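Long-range contacts in cysteine synthase (Helicobacter pylori, PDB 6AHI), which uses pyridoxal 5'-phosphate to make L-cysteine and acetate from O-acetyl-L-serine and hydrogen sulfide, and also has cystathionine beta-synthase activity: residues K66-E71 with K91-V96; S209-G214 with F228-F233. All coordinates share one frame; numbering follows the deposited sequence.

Contact 1. Residues K66-E71 with K91-V96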
loop_
_atom_site.group_PDB
_atom_site.type_symbol
_atom_site.label_atom_id
_atom_site.label_comp_id
_atom_site.label_asym_id
_atom_site.label_seq_id
_atom_site.Cartn_x
_atom_site.Cartn_y
_atom_site.Cartn_z
ATOM N N LYS A 66 -18.173 9.371 22.781
ATOM C CA LYS A 66 -17.075 9.237 23.751
ATOM C C LYS A 66 -17.133 7.831 24.369
ATOM O O LYS A 66 -17.161 7.609 25.588
ATOM C CB LYS A 66 -17.130 10.376 24.775
ATOM C CG LYS A 66 -16.649 11.720 24.247
ATOM C CD LYS A 66 -15.174 11.764 23.874
ATOM C CE LYS A 66 -14.601 13.167 23.937
ATOM N NZ LYS A 66 -13.157 13.196 23.601
ATOM N N THR A 67 -17.196 6.859 23.466
ATOM C CA THR A 67 -16.753 5.484 23.696
ATOM C C THR A 67 -15.249 5.389 23.401
ATOM O O THR A 67 -14.761 5.976 22.415
ATOM C CB THR A 67 -17.511 4.528 22.771
ATOM O OG1 THR A 67 -18.890 4.589 23.115
ATOM C CG2 THR A 67 -17.032 3.096 22.863
ATOM N N THR A 68 -14.525 4.629 24.230
ATOM C CA THR A 68 -13.161 4.213 23.920
ATOM C C THR A 68 -13.183 2.761 23.430
ATOM O O THR A 68 -13.708 1.878 24.142
ATOM C CB THR A 68 -12.220 4.291 25.124
ATOM O OG1 THR A 68 -12.109 5.638 25.562
ATOM C CG2 THR A 68 -10.830 3.794 24.798
ATOM N N ILE A 69 -12.589 2.521 22.255
ATOM C CA ILE A 69 -12.431 1.166 21.716
ATOM C C ILE A 69 -11.169 0.544 22.313
ATOM O O ILE A 69 -10.098 1.150 22.202
ATOM C CB ILE A 69 -12.299 1.155 20.181
ATOM C CG1 ILE A 69 -13.402 1.942 19.469
ATOM C CG2 ILE A 69 -12.216 -0.289 19.696
ATOM C CD1 ILE A 69 -14.788 1.583 19.935
ATOM N N ILE A 70 -11.306 -0.665 22.881
ATOM C CA ILE A 70 -10.190 -1.468 23.377
ATOM C C ILE A 70 -10.191 -2.822 22.652
ATOM O O ILE A 70 -11.208 -3.474 22.614
ATOM C CB ILE A 70 -10.316 -1.673 24.895
ATOM C CG1 ILE A 70 -10.647 -0.370 25.636
ATOM C CG2 ILE A 70 -9.070 -2.346 25.452
ATOM C CD1 ILE A 70 -10.753 -0.520 27.121
ATOM N N GLU A 71 -9.037 -3.264 22.139
ATOM C CA GLU A 71 -8.929 -4.578 21.492
ATOM C C GLU A 71 -7.526 -5.151 21.679
ATOM O O GLU A 71 -6.540 -4.451 21.470
ATOM C CB GLU A 71 -9.301 -4.466 20.011
ATOM C CG GLU A 71 -9.381 -5.788 19.271
ATOM C CD GLU A 71 -10.419 -6.801 19.742
ATOM O OE1 GLU A 71 -10.986 -6.628 20.868
ATOM O OE2 GLU A 71 -10.654 -7.787 18.982
ATOM N N LYS A 91 -11.366 7.535 20.423
ATOM C CA LYS A 91 -10.103 7.032 21.009
ATOM C C LYS A 91 -10.079 5.494 20.968
ATOM O O LYS A 91 -11.112 4.829 21.106
ATOM C CB LYS A 91 -9.919 7.540 22.447
ATOM C CG LYS A 91 -9.609 9.024 22.580
ATOM C CD LYS A 91 -8.392 9.465 21.789
ATOM C CE LYS A 91 -8.056 10.915 22.024
ATOM N NZ LYS A 91 -7.022 11.405 21.089
ATOM N N THR A 92 -8.868 4.952 20.805
ATOM C CA THR A 92 -8.609 3.517 20.706
ATOM C C THR A 92 -7.425 3.136 21.609
ATOM O O THR A 92 -6.468 3.888 21.735
ATOM C CB THR A 92 -8.317 3.099 19.259
ATOM O OG1 THR A 92 -7.186 3.843 18.798
ATOM C CG2 THR A 92 -9.485 3.336 18.327
ATOM N N ILE A 93 -7.504 1.940 22.209
ATOM C CA ILE A 93 -6.406 1.342 22.976
ATOM C C ILE A 93 -6.187 -0.076 22.439
ATOM O O ILE A 93 -7.129 -0.853 22.369
ATOM C CB ILE A 93 -6.702 1.340 24.501
ATOM C CG1 ILE A 93 -7.032 2.730 25.040
ATOM C CG2 ILE A 93 -5.541 0.734 25.259
ATOM C CD1 ILE A 93 -7.808 2.721 26.336
ATOM N N PHE A 94 -4.956 -0.393 22.026
ATOM C CA PHE A 94 -4.647 -1.742 21.572
ATOM C C PHE A 94 -3.631 -2.384 22.525
ATOM O O PHE A 94 -2.659 -1.758 22.956
ATOM C CB PHE A 94 -4.218 -1.741 20.105
ATOM C CG PHE A 94 -5.286 -1.150 19.227
ATOM C CD1 PHE A 94 -6.544 -1.717 19.161
ATOM C CD2 PHE A 94 -5.055 -0.000 18.501
ATOM C CE1 PHE A 94 -7.541 -1.170 18.368
ATOM C CE2 PHE A 94 -6.058 0.565 17.730
ATOM C CZ PHE A 94 -7.303 -0.009 17.681
ATOM N N VAL A 95 -3.908 -3.649 22.871
ATOM C CA VAL A 95 -3.021 -4.443 23.706
ATOM C C VAL A 95 -2.329 -5.466 22.806
ATOM O O VAL A 95 -2.978 -6.303 22.181
ATOM C CB VAL A 95 -3.767 -5.110 24.871
ATOM C CG1 VAL A 95 -2.770 -5.704 25.856
ATOM C CG2 VAL A 95 -4.701 -4.130 25.568
ATOM N N VAL A 96 -1.002 -5.326 22.718
ATOM C CA VAL A 96 -0.176 -6.043 21.765
ATOM C C VAL A 96 0.991 -6.661 22.522
ATOM O O VAL A 96 1.693 -5.953 23.240
ATOM C CB VAL A 96 0.335 -5.094 20.667
ATOM C CG1 VAL A 96 1.245 -5.820 19.681
ATOM C CG2 VAL A 96 -0.828 -4.425 19.934
HETATM O O HOH W 1 -13.502 8.149 22.187
#
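The F94 ring meets E71 at its rim: the carbonyl E71 O lies in the ring plane at the edge, 3.6 Å from F94 CD1. E71 CB packs 4.0 Å from that same CD1 of F94. CG of E71 stands anti to the backbone N (chi1 -173°) and the chain bends at its second torsion, which carries the carboxylate away from the ring to the backbone N-H groups of L145 and Q146, one for each oxygen. On the opposite face of the sheet, T68 CG2 touches I93 CD1 at 3.6 Å, with the two side chains crossing at a slant. Between these faces the strands run parallel, joined by four backbone bonds: I69 and E71 each donate and accept, to and from the residues flanking T92 and F94. I93 N to I69 O is the shortest of the four, at 2.7 Å. V95 N to E71 O, at 3.1 Å, carries the pairing past F94. At the K91 end of the pair, a water links T67 O and K91 N. Strands 68-72 and 91-97 are the two inner strands of a four-stranded parallel sheet, flanked by 141-142 and 114-118, and helix 76-85 connects them as a beta-alpha-beta unit. That helix packs L81 against both E71 and F94, while helix 123-137 covers V95 on the other face.

Contact 2. Residues S209-G214 with F228-F233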
loop_
_atom_site.group_PDB
_atom_site.type_symbol
_atom_site.label_atom_id
_atom_site.label_comp_id
_atom_site.label_asym_id
_atom_site.label_seq_id
_atom_site.Cartn_x
_atom_site.Cartn_y
_atom_site.Cartn_z
ATOM N N SER A 209 -0.180 -25.461 13.459
ATOM C CA SER A 209 -1.592 -25.236 13.768
ATOM C C SER A 209 -2.273 -26.615 13.898
ATOM O O SER A 209 -1.753 -27.590 13.377
ATOM C CB SER A 209 -2.195 -24.365 12.670
ATOM O OG SER A 209 -3.508 -23.935 12.970
ATOM N N ILE A 210 -3.453 -26.702 14.519
ATOM C CA ILE A 210 -4.001 -28.034 14.960
ATOM C C ILE A 210 -5.179 -28.555 14.110
ATOM O O ILE A 210 -5.670 -29.633 14.384
ATOM C CB ILE A 210 -4.387 -27.990 16.458
ATOM C CG1 ILE A 210 -5.359 -26.844 16.780
ATOM C CG2 ILE A 210 -3.137 -27.945 17.321
ATOM C CD1 ILE A 210 -6.729 -26.993 16.155
ATOM N N LEU A 211 -5.629 -27.832 13.072
ATOM C CA LEU A 211 -6.941 -28.156 12.441
ATOM C C LEU A 211 -6.910 -29.531 11.758
ATOM O O LEU A 211 -7.935 -30.217 11.729
ATOM C CB LEU A 211 -7.348 -27.041 11.470
ATOM C CG LEU A 211 -7.806 -25.732 12.135
ATOM C CD1 LEU A 211 -7.955 -24.602 11.127
ATOM C CD2 LEU A 211 -9.102 -25.923 12.894
ATOM N N ASN A 212 -5.749 -29.956 11.238
ATOM C CA ASN A 212 -5.588 -31.316 10.658
ATOM C C ASN A 212 -5.029 -32.310 11.684
ATOM O O ASN A 212 -4.510 -33.358 11.296
ATOM C CB ASN A 212 -4.713 -31.311 9.401
ATOM C CG ASN A 212 -5.536 -31.071 8.157
ATOM O OD1 ASN A 212 -6.681 -31.503 8.116
ATOM N ND2 ASN A 212 -4.970 -30.391 7.159
ATOM N N GLY A 213 -5.127 -31.991 12.985
ATOM C CA GLY A 213 -4.789 -32.959 14.043
ATOM C C GLY A 213 -3.313 -32.941 14.411
ATOM O O GLY A 213 -2.919 -33.613 15.324
ATOM N N GLY A 214 -2.497 -32.143 13.712
ATOM C CA GLY A 214 -1.064 -32.000 14.034
ATOM C C GLY A 214 -0.835 -31.382 15.407
ATOM O O GLY A 214 -1.738 -30.775 15.986
ATOM N N PHE A 228 -6.336 -24.029 18.796
ATOM C CA PHE A 228 -7.613 -24.618 19.172
ATOM C C PHE A 228 -8.652 -24.312 18.082
ATOM O O PHE A 228 -8.428 -23.450 17.224
ATOM C CB PHE A 228 -8.084 -24.070 20.534
ATOM C CG PHE A 228 -8.115 -22.562 20.648
ATOM C CD1 PHE A 228 -9.060 -21.816 19.959
ATOM C CD2 PHE A 228 -7.225 -21.898 21.474
ATOM C CE1 PHE A 228 -9.101 -20.437 20.083
ATOM C CE2 PHE A 228 -7.259 -20.514 21.583
ATOM C CZ PHE A 228 -8.192 -19.787 20.882
ATOM N N ILE A 229 -9.803 -24.990 18.148
ATOM C CA ILE A 229 -10.909 -24.818 17.162
ATOM C C ILE A 229 -11.537 -23.437 17.355
ATOM O O ILE A 229 -11.955 -23.099 18.455
ATOM C CB ILE A 229 -11.984 -25.920 17.304
ATOM C CG1 ILE A 229 -11.429 -27.343 17.175
ATOM C CG2 ILE A 229 -13.113 -25.663 16.314
ATOM C CD1 ILE A 229 -10.715 -27.647 15.858
ATOM N N PRO A 230 -11.597 -22.582 16.309
ATOM C CA PRO A 230 -12.408 -21.359 16.340
ATOM C C PRO A 230 -13.880 -21.649 16.601
ATOM O O PRO A 230 -14.403 -22.663 16.140
ATOM C CB PRO A 230 -12.264 -20.780 14.923
ATOM C CG PRO A 230 -10.940 -21.328 14.469
ATOM C CD PRO A 230 -10.878 -22.735 15.035
ATOM N N PRO A 231 -14.604 -20.775 17.333
ATOM C CA PRO A 231 -16.027 -20.990 17.601
ATOM C C PRO A 231 -16.964 -20.599 16.437
ATOM O O PRO A 231 -18.171 -20.533 16.617
ATOM C CB PRO A 231 -16.228 -20.090 18.837
ATOM C CG PRO A 231 -15.331 -18.909 18.571
ATOM C CD PRO A 231 -14.100 -19.537 17.952
ATOM N N PHE A 232 -16.427 -20.362 15.243
ATOM C CA PHE A 232 -17.254 -19.766 14.156
ATOM C C PHE A 232 -17.713 -20.806 13.135
ATOM O O PHE A 232 -18.468 -20.461 12.250
ATOM C CB PHE A 232 -16.510 -18.645 13.427
ATOM C CG PHE A 232 -16.162 -17.476 14.309
ATOM C CD1 PHE A 232 -17.129 -16.871 15.098
ATOM C CD2 PHE A 232 -14.860 -16.999 14.376
ATOM C CE1 PHE A 232 -16.800 -15.801 15.920
ATOM C CE2 PHE A 232 -14.532 -15.927 15.195
ATOM C CZ PHE A 232 -15.506 -15.326 15.965
ATOM N N PHE A 233 -17.287 -22.062 13.301
ATOM C CA PHE A 233 -17.388 -23.068 12.266
ATOM C C PHE A 233 -18.549 -24.041 12.489
ATOM O O PHE A 233 -18.707 -24.949 11.691
ATOM C CB PHE A 233 -16.080 -23.851 12.152
ATOM C CG PHE A 233 -14.885 -23.054 11.696
ATOM C CD1 PHE A 233 -15.015 -21.762 11.216
ATOM C CD2 PHE A 233 -13.615 -23.607 11.758
ATOM C CE1 PHE A 233 -13.903 -21.038 10.812
ATOM C CE2 PHE A 233 -12.502 -22.883 11.367
ATOM C CZ PHE A 233 -12.645 -21.593 10.897
#
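I229 CD1 is the meeting point of two side chains, 3.8 Å from L211 CD2. I210 CD1 touches the same CD1 of I229 at 4.1 Å. L211 and I229 approach at an angle, methyl against methyl, and L211 CD2 also comes within 4.2 Å of P230 CD on the proline ring. I210 reaches the backbone as well: its CG1 lies 3.6 Å from F228 N, and its CD1 rests on the CA and carbonyl carbon of F228. A first torsion of 55° puts CG1 between the backbone N and the carbonyl carbon, and the second then lays CD1 over the F228 backbone. The side-chain contacts between the segments are apolar, and the area buried is small, 192 Å² over both sides. Further along 228-233, P230 CB sits 4.1 Å above the F233 ring, nearer its edge than its centre. In 209-214, a type I turn from I210 to G213, closed by G213 N bonding I210 O at 2.8 Å, presents I210 and L211 together. E205 braces the start of that turn, its OE1 accepting from L211 N; S209 OG accepts from V226 N and also hydrogen-bonds E205 OE1, and N212 ND2 ties the turn to F241 and T243. Both segments belong to the long irregular connection between strands 200-206 and 240-244 of the large sheet, folded back on itself at the surface of this PLP-dependent cysteine synthase-family enzyme.

Contact 1 belongs to the four-stranded parallel sheet and contact 2 to the connection between two strands of the six-stranded mixed one. Their centres lie 28 Å apart and their nearest atoms about 9 Å, so they do not touch, and contact 1 closes along the chain before contact 2 begins. Both nonetheless lie near the loop that, by similarity, binds pyridoxal 5'-phosphate: the side chain of E71 is about 8 Å from that of S181, and the side chain of P230 is about 5 Å from G182. The side chain of F94 is about 10 Å from that of N76, another probable cofactor ligand. Contact 2 thus comes nearer than contact 1 to the glycine-rich segment 180-184.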